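Local coordinates for protein toxin coregulated pilin (Vibrio cholerae, PDB 3HRV) that is the major subunit of the toxin-coregulated pilus, a type IV pilus essential for bacterial aggregation and colonization of the host small intestine, at residues A30-S35 / K78-G83; N34-A39 / M86-F91; D149-A154 / N171-E176; T115-V120 / E176-G181. One frame throughout, in Å; residues are numbered along the deposited sequence.

Interaction 1. Residues A30-S35 / K78-G83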
loop_
_atom_site.group_PDB
_atom_site.type_symbol
_atom_site.label_atom_id
_atom_site.label_comp_id
_atom_site.label_asym_id
_atom_site.label_seq_id
_atom_site.Cartn_x
_atom_site.Cartn_y
_atom_site.Cartn_z
ATOM N N ALA A 30 9.714 -2.362 -5.439
ATOM C CA ALA A 30 8.827 -2.490 -6.589
ATOM C C ALA A 30 8.595 -3.955 -6.947
ATOM O O ALA A 30 7.466 -4.368 -7.219
ATOM C CB ALA A 30 9.410 -1.742 -7.782
ATOM N N GLN A 31 9.666 -4.743 -6.941
ATOM C CA GLN A 31 9.561 -6.158 -7.265
ATOM C C GLN A 31 8.744 -6.889 -6.206
ATOM O O GLN A 31 7.886 -7.712 -6.526
ATOM C CB GLN A 31 10.952 -6.785 -7.358
ATOM C CG GLN A 31 11.824 -6.212 -8.456
ATOM C CD GLN A 31 13.252 -6.713 -8.373
ATOM O OE1 GLN A 31 13.587 -7.519 -7.505
ATOM N NE2 GLN A 31 14.102 -6.234 -9.272
ATOM N N ASN A 32 9.014 -6.585 -4.941
ATOM C CA ASN A 32 8.306 -7.227 -3.844
ATOM C C ASN A 32 6.820 -6.895 -3.836
ATOM O O ASN A 32 5.986 -7.785 -3.680
ATOM C CB ASN A 32 8.929 -6.831 -2.505
ATOM C CG ASN A 32 10.307 -7.430 -2.306
ATOM O OD1 ASN A 32 10.826 -8.134 -3.174
ATOM N ND2 ASN A 32 10.907 -7.154 -1.157
ATOM N N LEU A 33 6.491 -5.619 -4.002
ATOM C CA LEU A 33 5.094 -5.206 -4.019
ATOM C C LEU A 33 4.350 -5.910 -5.143
ATOM O O LEU A 33 3.204 -6.324 -4.974
ATOM C CB LEU A 33 4.985 -3.689 -4.183
ATOM C CG LEU A 33 5.273 -2.892 -2.908
ATOM C CD1 LEU A 33 5.511 -1.430 -3.251
ATOM C CD2 LEU A 33 4.101 -3.037 -1.942
ATOM N N ASN A 34 5.004 -6.058 -6.289
ATOM C CA ASN A 34 4.375 -6.727 -7.423
ATOM C C ASN A 34 4.117 -8.196 -7.106
ATOM O O ASN A 34 3.010 -8.700 -7.301
ATOM C CB ASN A 34 5.261 -6.622 -8.666
ATOM C CG ASN A 34 4.456 -6.610 -9.949
ATOM O OD1 ASN A 34 3.237 -6.441 -9.926
ATOM N ND2 ASN A 34 5.134 -6.795 -11.076
ATOM N N SER A 35 5.145 -8.878 -6.611
ATOM C CA SER A 35 5.035 -10.292 -6.276
ATOM C C SER A 35 3.944 -10.549 -5.243
ATOM O O SER A 35 3.158 -11.485 -5.373
ATOM C CB SER A 35 6.373 -10.810 -5.743
ATOM O OG SER A 35 7.379 -10.750 -6.738
ATOM N N LYS A 78 9.590 -8.933 2.272
ATOM C CA LYS A 78 10.284 -7.932 3.063
ATOM C C LYS A 78 10.161 -6.487 2.609
ATOM O O LYS A 78 10.070 -6.182 1.417
ATOM C CB LYS A 78 11.771 -8.281 3.154
ATOM C CG LYS A 78 12.067 -9.554 3.920
ATOM C CD LYS A 78 13.029 -9.292 5.068
ATOM C CE LYS A 78 13.692 -10.577 5.533
ATOM N NZ LYS A 78 15.013 -10.785 4.882
ATOM N N ASN A 79 10.143 -5.602 3.598
ATOM C CA ASN A 79 10.111 -4.170 3.373
ATOM C C ASN A 79 11.608 -3.873 3.308
ATOM O O ASN A 79 12.305 -3.974 4.315
ATOM C CB ASN A 79 9.486 -3.468 4.578
ATOM C CG ASN A 79 9.549 -1.957 4.475
ATOM O OD1 ASN A 79 10.455 -1.400 3.854
ATOM N ND2 ASN A 79 8.595 -1.283 5.105
ATOM N N PRO A 80 12.092 -3.251 2.181
ATOM C CA PRO A 80 13.551 -3.259 2.033
ATOM C C PRO A 80 14.286 -2.203 2.854
ATOM O O PRO A 80 15.479 -2.346 3.125
ATOM C CB PRO A 80 13.747 -3.046 0.531
ATOM C CG PRO A 80 12.492 -3.602 -0.065
ATOM C CD PRO A 80 11.441 -3.072 0.874
ATOM N N PHE A 81 13.176 -1.238 3.303
ATOM C CA PHE A 81 13.572 -0.095 4.117
ATOM C C PHE A 81 13.685 -0.391 5.655
ATOM O O PHE A 81 14.230 0.417 6.410
ATOM C CB PHE A 81 12.655 1.091 3.815
ATOM C CG PHE A 81 12.468 1.347 2.347
ATOM C CD1 PHE A 81 11.363 0.833 1.674
ATOM C CD2 PHE A 81 13.413 2.071 1.626
ATOM C CE1 PHE A 81 11.201 1.034 0.304
ATOM C CE2 PHE A 81 13.260 2.277 0.255
ATOM C CZ PHE A 81 12.151 1.757 -0.408
ATOM N N THR A 82 13.025 -1.457 6.064
ATOM C CA THR A 82 13.013 -1.775 7.489
ATOM C C THR A 82 13.630 -3.138 7.765
ATOM O O THR A 82 14.077 -3.407 8.875
ATOM C CB THR A 82 11.587 -1.793 8.053
ATOM O OG1 THR A 82 10.855 -2.866 7.449
ATOM C CG2 THR A 82 10.879 -0.472 7.777
ATOM N N GLY A 83 13.640 -4.006 6.761
ATOM C CA GLY A 83 14.201 -5.329 6.954
ATOM C C GLY A 83 13.190 -6.289 7.554
ATOM O O GLY A 83 13.496 -7.454 7.800
#
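Asn-32, on helix 24-44, makes the one hydrogen bond of this contact, donating from its side-chain amide to the main-chain carbonyl of Lys-78: ND2 of Asn-32 lies 2.9 Å from O of Lys-78. The N-H...O angle is 149°, and the acceptor sits close to the plane of the Asn-32 amide. With CG beside its own backbone N (chi1 -70°), the amide is carried out from the helix to the loop.

Packing adds little. CG of Pro-80 comes within 4.0 Å of Asn-32 ND2, near the amino end of the same amide, while the aliphatic chain of Lys-78 leads away.

The remaining bonds shape the loop itself. Asn-79 closes an Asx turn, its OD1 taking the N-H of Phe-81 at 2.8 Å, and its main-chain O accepts from both Thr-82 N and Gly-83 N. Its ND2 reaches Gly-106 O, joining the loop to strand 100-108, and Phe-81 leans on Asn-25, Met-26 and Ala-29 of the long helix.

Chemically, the buried amide of Asn-32 grips a backbone atom, so this directional link between the N-terminal helix and the loop does not depend on the ammonium group of Lys-78.

Interaction 2. Residues N34-A39 / M86-F91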
loop_
_atom_site.group_PDB
_atom_site.type_symbol
_atom_site.label_atom_id
_atom_site.label_comp_id
_atom_site.label_asym_id
_atom_site.label_seq_id
_atom_site.Cartn_x
_atom_site.Cartn_y
_atom_site.Cartn_z
ATOM N N ASN A 34 5.004 -6.058 -6.289
ATOM C CA ASN A 34 4.375 -6.727 -7.423
ATOM C C ASN A 34 4.117 -8.196 -7.106
ATOM O O ASN A 34 3.010 -8.700 -7.301
ATOM C CB ASN A 34 5.261 -6.622 -8.666
ATOM C CG ASN A 34 4.456 -6.610 -9.949
ATOM O OD1 ASN A 34 3.237 -6.441 -9.926
ATOM N ND2 ASN A 34 5.134 -6.795 -11.076
ATOM N N SER A 35 5.145 -8.878 -6.611
ATOM C CA SER A 35 5.035 -10.292 -6.276
ATOM C C SER A 35 3.944 -10.549 -5.243
ATOM O O SER A 35 3.158 -11.485 -5.373
ATOM C CB SER A 35 6.373 -10.810 -5.743
ATOM O OG SER A 35 7.379 -10.750 -6.738
ATOM N N VAL A 36 3.898 -9.705 -4.220
ATOM C CA VAL A 36 2.913 -9.857 -3.160
ATOM C C VAL A 36 1.482 -9.571 -3.618
ATOM O O VAL A 36 0.574 -10.342 -3.315
ATOM C CB VAL A 36 3.270 -8.953 -1.952
ATOM C CG1 VAL A 36 2.150 -8.978 -0.916
ATOM C CG2 VAL A 36 4.575 -9.432 -1.325
ATOM N N GLN A 37 1.278 -8.488 -4.362
ATOM C CA GLN A 37 -0.079 -8.173 -4.804
ATOM C C GLN A 37 -0.601 -9.228 -5.780
ATOM O O GLN A 37 -1.781 -9.565 -5.760
ATOM C CB GLN A 37 -0.141 -6.766 -5.416
ATOM C CG GLN A 37 0.644 -6.585 -6.698
ATOM C CD GLN A 37 -0.210 -6.807 -7.931
ATOM O OE1 GLN A 37 -1.422 -6.600 -7.904
ATOM N NE2 GLN A 37 0.422 -7.237 -9.019
ATOM N N ILE A 38 0.281 -9.772 -6.614
ATOM C CA ILE A 38 -0.120 -10.809 -7.562
ATOM C C ILE A 38 -0.526 -12.063 -6.786
ATOM O O ILE A 38 -1.541 -12.693 -7.084
ATOM C CB ILE A 38 1.036 -11.152 -8.533
ATOM C CG1 ILE A 38 1.260 -9.986 -9.498
ATOM C CG2 ILE A 38 0.723 -12.436 -9.294
ATOM C CD1 ILE A 38 2.441 -10.178 -10.432
ATOM N N ALA A 39 0.265 -12.424 -5.781
ATOM C CA ALA A 39 -0.048 -13.597 -4.976
ATOM C C ALA A 39 -1.398 -13.416 -4.283
ATOM O O ALA A 39 -2.194 -14.351 -4.203
ATOM C CB ALA A 39 1.048 -13.835 -3.941
ATOM N N MET A 86 6.463 -6.612 5.151
ATOM C CA MET A 86 5.509 -5.561 4.859
ATOM C C MET A 86 4.237 -6.157 5.435
ATOM O O MET A 86 4.150 -7.390 5.694
ATOM C CB MET A 86 5.349 -5.361 3.350
ATOM C CG MET A 86 6.616 -4.915 2.640
ATOM S SD MET A 86 6.366 -4.654 0.871
ATOM C CE MET A 86 6.404 -6.340 0.260
ATOM N N GLY A 87 3.284 -5.318 5.807
ATOM C CA GLY A 87 2.051 -5.854 6.340
ATOM C C GLY A 87 1.033 -5.941 5.223
ATOM O O GLY A 87 1.130 -5.210 4.238
ATOM N N ILE A 88 0.078 -6.855 5.351
ATOM C CA ILE A 88 -0.975 -6.978 4.354
ATOM C C ILE A 88 -2.291 -6.924 5.110
ATOM O O ILE A 88 -2.595 -7.815 5.906
ATOM C CB ILE A 88 -0.893 -8.304 3.568
ATOM C CG1 ILE A 88 0.470 -8.418 2.878
ATOM C CG2 ILE A 88 -2.009 -8.355 2.520
ATOM C CD1 ILE A 88 0.687 -9.741 2.175
ATOM N N PHE A 89 -3.049 -5.857 4.876
ATOM C CA PHE A 89 -4.338 -5.658 5.526
ATOM C C PHE A 89 -5.486 -5.909 4.570
ATOM O O PHE A 89 -5.454 -5.478 3.419
ATOM C CB PHE A 89 -4.500 -4.218 6.021
ATOM C CG PHE A 89 -3.789 -3.911 7.304
ATOM C CD1 PHE A 89 -2.480 -3.445 7.296
ATOM C CD2 PHE A 89 -4.448 -4.048 8.520
ATOM C CE1 PHE A 89 -1.836 -3.114 8.489
ATOM C CE2 PHE A 89 -3.814 -3.721 9.715
ATOM C CZ PHE A 89 -2.508 -3.252 9.701
ATOM N N SER A 90 -6.507 -6.602 5.050
ATOM C CA SER A 90 -7.689 -6.818 4.242
ATOM C C SER A 90 -8.616 -5.710 4.732
ATOM O O SER A 90 -8.701 -5.465 5.935
ATOM C CB SER A 90 -8.303 -8.186 4.538
ATOM O OG SER A 90 -7.569 -9.218 3.905
ATOM N N PHE A 91 -9.272 -5.005 3.817
ATOM C CA PHE A 91 -10.177 -3.946 4.246
ATOM C C PHE A 91 -11.430 -3.882 3.379
ATOM O O PHE A 91 -11.532 -4.570 2.367
ATOM C CB PHE A 91 -9.436 -2.589 4.347
ATOM C CG PHE A 91 -9.005 -1.991 3.035
ATOM C CD1 PHE A 91 -9.467 -0.731 2.661
ATOM C CD2 PHE A 91 -8.085 -2.634 2.211
ATOM C CE1 PHE A 91 -9.023 -0.117 1.494
ATOM C CE2 PHE A 91 -7.634 -2.025 1.038
ATOM C CZ PHE A 91 -8.104 -0.763 0.680
#
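Val-36 meets Ile-88 tip to tip, and that is the tight end of this contact: CG1 of Val-36 lies 3.5 Å from CD1 of Ile-88, close for two methyl groups. Both side chains are set for it. On the valine, CG1 stands opposite the backbone N (chi1 173°) and points out from helix 24-44; on the isoleucine, the extended second torsion (chi2 175°) sends CD1 straight out from strand 87-93. Leu-66 of helix 56-68 touches both residues, Leu-62 adds to the packing on Ile-88, and Ile-103 of the next strand packs on Val-36.

The other branch of the valine is held less closely. Val-36 CG2 is 3.9 Å from CE of Met-86, and the two side chains run past one another, pointing opposite ways, the thioether chain bending at its last torsion (chi3 -79°) to bring the methyl alongside.

Around the side of the helix from Val-36 the character changes. Asn-34 and Gln-37 are partly exposed and keep clear of the strand; they bond to each other instead, NE2 of Gln-37 lying 3.1 Å from OD1 of Asn-34, while Gln-37 OE1 takes Asn-191 ND2 near the C terminus.

This is the type IV pilin arrangement, the N-terminal helix laid against the antiparallel sheet, here at one of its edge strands, 87-93. Across the two segments the contact is wholly apolar: with no hydrogen bond to fix direction, it rests on the fit of two branched side chains and a methionine methyl and on keeping them from water.

Interaction 3. Residues D149-A154 / N171-E176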
loop_
_atom_site.group_PDB
_atom_site.type_symbol
_atom_site.label_atom_id
_atom_site.label_comp_id
_atom_site.label_asym_id
_atom_site.label_seq_id
_atom_site.Cartn_x
_atom_site.Cartn_y
_atom_site.Cartn_z
ATOM N N ASP A 149 -7.751 12.714 -2.724
ATOM C CA ASP A 149 -7.468 14.138 -2.861
ATOM C C ASP A 149 -5.952 14.284 -2.799
ATOM O O ASP A 149 -5.388 14.658 -1.770
ATOM C CB ASP A 149 -8.110 14.946 -1.734
ATOM C CG ASP A 149 -8.103 16.440 -2.018
ATOM O OD1 ASP A 149 -7.333 16.870 -2.904
ATOM O OD2 ASP A 149 -8.859 17.182 -1.357
ATOM N N ALA A 150 -5.301 13.970 -3.913
ATOM C CA ALA A 150 -3.850 14.038 -4.000
ATOM C C ALA A 150 -3.298 15.433 -3.730
ATOM O O ALA A 150 -2.116 15.589 -3.441
ATOM C CB ALA A 150 -3.393 13.552 -5.369
ATOM N N ALA A 151 -4.151 16.447 -3.819
ATOM C CA ALA A 151 -3.706 17.814 -3.575
ATOM C C ALA A 151 -3.228 17.982 -2.135
ATOM O O ALA A 151 -2.407 18.852 -1.844
ATOM C CB ALA A 151 -4.832 18.796 -3.874
ATOM N N THR A 152 -3.742 17.147 -1.235
ATOM C CA THR A 152 -3.353 17.212 0.171
ATOM C C THR A 152 -2.062 16.435 0.415
ATOM O O THR A 152 -1.381 16.645 1.421
ATOM C CB THR A 152 -4.449 16.629 1.087
ATOM O OG1 THR A 152 -4.593 15.228 0.830
ATOM C CG2 THR A 152 -5.779 17.330 0.839
ATOM N N GLY A 153 -1.738 15.534 -0.509
ATOM C CA GLY A 153 -0.528 14.735 -0.386
ATOM C C GLY A 153 -0.535 13.808 0.817
ATOM O O GLY A 153 0.494 13.233 1.173
ATOM N N ALA A 154 -1.699 13.657 1.439
ATOM C CA ALA A 154 -1.841 12.807 2.616
ATOM C C ALA A 154 -3.145 12.020 2.550
ATOM O O ALA A 154 -4.097 12.433 1.882
ATOM C CB ALA A 154 -1.814 13.664 3.878
ATOM N N ASN A 171 0.481 17.820 -12.159
ATOM C CA ASN A 171 -0.037 18.825 -11.240
ATOM C C ASN A 171 1.066 19.119 -10.223
ATOM O O ASN A 171 1.351 18.295 -9.356
ATOM C CB ASN A 171 -1.280 18.285 -10.526
ATOM C CG ASN A 171 -1.974 19.335 -9.682
ATOM O OD1 ASN A 171 -1.331 20.081 -8.948
ATOM N ND2 ASN A 171 -3.299 19.387 -9.773
ATOM N N ILE A 172 1.687 20.357 -10.362
ATOM C CA ILE A 172 2.773 20.667 -9.438
ATOM C C ILE A 172 2.338 20.622 -7.975
ATOM O O ILE A 172 3.129 20.266 -7.100
ATOM C CB ILE A 172 3.388 22.059 -9.733
ATOM C CG1 ILE A 172 4.742 22.192 -9.036
ATOM C CG2 ILE A 172 2.451 23.160 -9.257
ATOM C CD1 ILE A 172 5.770 21.169 -9.480
ATOM N N THR A 173 1.110 20.868 -7.672
ATOM C CA THR A 173 0.625 20.819 -6.297
ATOM C C THR A 173 0.714 19.388 -5.772
ATOM O O THR A 173 1.158 19.159 -4.645
ATOM C CB THR A 173 -0.835 21.300 -6.199
ATOM O OG1 THR A 173 -0.939 22.626 -6.735
ATOM C CG2 THR A 173 -1.291 21.315 -4.749
ATOM N N HIS A 174 0.290 18.432 -6.593
ATOM C CA HIS A 174 0.342 17.024 -6.207
ATOM C C HIS A 174 1.788 16.614 -5.957
ATOM O O HIS A 174 2.096 15.950 -4.967
ATOM C CB HIS A 174 -0.240 16.127 -7.311
ATOM C CG HIS A 174 -1.724 16.234 -7.475
ATOM N ND1 HIS A 174 -2.447 15.369 -8.266
ATOM C CD2 HIS A 174 -2.622 17.107 -6.955
ATOM C CE1 HIS A 174 -3.725 15.702 -8.228
ATOM N NE2 HIS A 174 -3.857 16.753 -7.439
ATOM N N VAL A 175 2.674 17.021 -6.861
ATOM C CA VAL A 175 4.086 16.681 -6.749
ATOM C C VAL A 175 4.738 17.232 -5.488
ATOM O O VAL A 175 5.458 16.516 -4.797
ATOM C CB VAL A 175 4.880 17.191 -7.972
ATOM C CG1 VAL A 175 6.363 16.890 -7.795
ATOM C CG2 VAL A 175 4.362 16.534 -9.233
ATOM N N GLU A 176 4.485 18.630 -5.202
ATOM C CA GLU A 176 5.064 19.174 -3.980
ATOM C C GLU A 176 4.449 18.652 -2.685
ATOM O O GLU A 176 5.149 18.498 -1.690
ATOM C CB GLU A 176 5.004 20.703 -3.994
ATOM C CG GLU A 176 3.666 21.246 -4.467
ATOM C CD GLU A 176 3.486 22.719 -4.158
ATOM O OE1 GLU A 176 3.451 23.070 -2.959
ATOM O OE2 GLU A 176 3.377 23.525 -5.106
HETATM O O HOH W 1 0.244 14.247 -3.625
#
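Turned with CG beside its own backbone N (chi1 -71°), the His-174 side chain swings from the first turn of helix 172-177 to lie under the methyl of Ala-150. The motif is a helix N-cap, with Asn-171 as the capping residue, in the disulfide-bounded D-region of a type IV pilin. OD1 of Asn-171 accepts weakly from two backbone groups, Thr-173 N at 2.9 Å and His-174 N at 3.3 Å.

The same asparagine backs the imidazole, so the ring is sandwiched. Over the centre of one face sits Ala-150 CB, a CH-pi contact 3.6 Å from the centroid of the His-174 ring and only 12° off its normal. On the opposite face lies CG of Asn-171, offset toward the rim. Ala-151 N approaches obliquely, 3.6 Å from His-174 CD2. ND1 of the histidine is bonded to the backbone N of Asn-168, which helps to set the ring's rotation and probably leaves any single ring proton on NE2.

At the rim, Thr-173 CG2 packs loosely on Ala-151. No direct hydrogen bond crosses between the segments; instead one water donates to both main chains, 2.7 Å from Ala-150 O and 2.9 Å from His-174 O.

Interaction 4. Residues T115-V120 / E176-G181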
loop_
_atom_site.group_PDB
_atom_site.type_symbol
_atom_site.label_atom_id
_atom_site.label_comp_id
_atom_site.label_asym_id
_atom_site.label_seq_id
_atom_site.Cartn_x
_atom_site.Cartn_y
_atom_site.Cartn_z
ATOM N N THR A 115 9.434 8.922 -3.654
ATOM C CA THR A 115 10.014 8.080 -4.685
ATOM C C THR A 115 9.271 6.762 -4.862
ATOM O O THR A 115 9.008 6.338 -5.987
ATOM C CB THR A 115 11.487 7.800 -4.367
ATOM O OG1 THR A 115 12.199 9.044 -4.317
ATOM C CG2 THR A 115 12.107 6.910 -5.434
ATOM N N LEU A 116 8.926 6.118 -3.754
ATOM C CA LEU A 116 8.224 4.845 -3.826
ATOM C C LEU A 116 6.834 4.994 -4.436
ATOM O O LEU A 116 6.452 4.239 -5.329
ATOM C CB LEU A 116 8.113 4.222 -2.432
ATOM C CG LEU A 116 7.441 2.847 -2.405
ATOM C CD1 LEU A 116 8.282 1.856 -3.198
ATOM C CD2 LEU A 116 7.287 2.382 -0.972
ATOM N N VAL A 117 6.072 5.967 -3.952
ATOM C CA VAL A 117 4.730 6.185 -4.472
ATOM C C VAL A 117 4.730 6.425 -5.978
ATOM O O VAL A 117 3.903 5.867 -6.701
ATOM C CB VAL A 117 4.055 7.387 -3.775
ATOM C CG1 VAL A 117 2.752 7.743 -4.482
ATOM C CG2 VAL A 117 3.779 7.049 -2.323
ATOM N N THR A 118 5.659 7.244 -6.456
ATOM C CA THR A 118 5.703 7.549 -7.881
ATOM C C THR A 118 6.362 6.472 -8.736
ATOM O O THR A 118 6.235 6.488 -9.960
ATOM C CB THR A 118 6.401 8.905 -8.140
ATOM O OG1 THR A 118 7.740 8.863 -7.640
ATOM C CG2 THR A 118 5.649 10.032 -7.444
ATOM N N SER A 119 7.053 5.531 -8.103
ATOM C CA SER A 119 7.709 4.470 -8.855
ATOM C C SER A 119 6.863 3.204 -8.976
ATOM O O SER A 119 7.022 2.441 -9.929
ATOM C CB SER A 119 9.062 4.127 -8.223
ATOM O OG SER A 119 9.511 2.850 -8.633
ATOM N N VAL A 120 5.959 2.977 -8.027
ATOM C CA VAL A 120 5.124 1.777 -8.067
ATOM C C VAL A 120 3.628 2.080 -8.054
ATOM O O VAL A 120 2.803 1.178 -8.204
ATOM C CB VAL A 120 5.438 0.837 -6.877
ATOM C CG1 VAL A 120 6.926 0.527 -6.837
ATOM C CG2 VAL A 120 4.990 1.469 -5.572
ATOM N N GLU A 176 4.485 18.630 -5.202
ATOM C CA GLU A 176 5.064 19.174 -3.980
ATOM C C GLU A 176 4.449 18.652 -2.685
ATOM O O GLU A 176 5.149 18.498 -1.690
ATOM C CB GLU A 176 5.004 20.703 -3.994
ATOM C CG GLU A 176 3.666 21.246 -4.467
ATOM C CD GLU A 176 3.486 22.719 -4.158
ATOM O OE1 GLU A 176 3.451 23.070 -2.959
ATOM O OE2 GLU A 176 3.377 23.525 -5.106
ATOM N N LYS A 177 3.159 18.436 -2.660
ATOM C CA LYS A 177 2.485 18.046 -1.424
ATOM C C LYS A 177 2.594 16.563 -1.089
ATOM O O LYS A 177 2.308 16.161 0.035
ATOM C CB LYS A 177 1.007 18.439 -1.486
ATOM C CG LYS A 177 0.769 19.939 -1.528
ATOM C CD LYS A 177 1.092 20.596 -0.198
ATOM C CE LYS A 177 0.078 20.214 0.864
ATOM N NZ LYS A 177 -1.301 20.604 0.462
ATOM N N LEU A 178 3.014 15.754 -2.055
ATOM C CA LEU A 178 3.136 14.314 -1.838
ATOM C C LEU A 178 3.945 13.972 -0.589
ATOM O O LEU A 178 5.085 14.416 -0.426
ATOM C CB LEU A 178 3.780 13.648 -3.055
ATOM C CG LEU A 178 3.972 12.132 -2.986
ATOM C CD1 LEU A 178 2.636 11.433 -2.758
ATOM C CD2 LEU A 178 4.609 11.662 -4.283
ATOM N N CYS A 179 3.343 13.169 0.283
ATOM C CA CYS A 179 3.979 12.739 1.524
ATOM C C CYS A 179 4.366 13.889 2.446
ATOM O O CYS A 179 5.339 13.792 3.189
ATOM C CB CYS A 179 5.221 11.908 1.217
ATOM S SG CYS A 179 4.937 10.445 0.172
ATOM N N THR A 180 3.601 14.973 2.410
ATOM C CA THR A 180 3.899 16.111 3.270
ATOM C C THR A 180 3.678 15.717 4.722
ATOM O O THR A 180 2.808 14.895 5.024
ATOM C CB THR A 180 2.996 17.323 2.949
ATOM O OG1 THR A 180 3.294 18.388 3.858
ATOM C CG2 THR A 180 1.519 16.954 3.081
ATOM N N GLY A 181 4.478 16.280 5.621
ATOM C CA GLY A 181 4.297 15.964 7.022
ATOM C C GLY A 181 5.516 15.509 7.792
ATOM O O GLY A 181 6.642 15.948 7.541
#
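No flat side-chain group stands between Val-117 and Leu-178, so there are no ring faces or edges to assign; the meeting is made by the methyls of branched side chains and a sulfur. Leu-178 works as a fork. Its CD1 prong comes tip to tip with the valine, 4.1 Å from Val-117 CG1, and its CD2 prong crosses Thr-118 at an angle, 3.7 Å from CG2 of that residue. The fork is aimed by its first torsion: CG lies opposite the backbone N (chi1 180°), which drives both prongs toward helix 110-120.

Thr-118 turns its methyl to the leucine, while its hydroxyl is directed back along the helix, where OG1 is hydrogen-bonded to Lys-114 O.

Helix 172-177 ends here in a type II beta turn from Lys-177 to Thr-180, closed by Thr-180 N to Lys-177 O at 3.0 Å, with Cys-179 at its third position. This cysteine forms the disulfide with Cys-113 that bounds the D-region of type IV pilins. Its SG also lies 4.4 Å from Val-117 CG2, so the covalent link runs beside the apolar patch. Behind the patch is the sheet: Ile-157 of strand 155-158 packs on both Val-117 and Leu-178, and Val-187 of strand 185-191 touches Val-117. The main-chain O of Cys-179 takes Gln-110 NE2, at the start of the facing helix.

How the interactions relate
From the N terminus, helix 24-44 supplies the first partner of interactions 1 and 2, whose segments overlap at Asn-34 and Ser-35. Each closes a loop of over forty residues that includes helix 56-68, one onto 78-83, the other onto the first strand; Met-86 packs against Asn-32 and Leu-33 and so joins the two. Later in the chain, interaction 4 closes the loop from helix 110-120 to the end of helix 172-177, and interaction 3 nests inside it. Lys-177 NZ, probably hydrogen-bonded to Ala-151 O, connects that pair. Val-120 bridges the halves, packing on Ala-30 and Leu-33, while interactions 2 and 4 lie on opposite sides of the chain's centre.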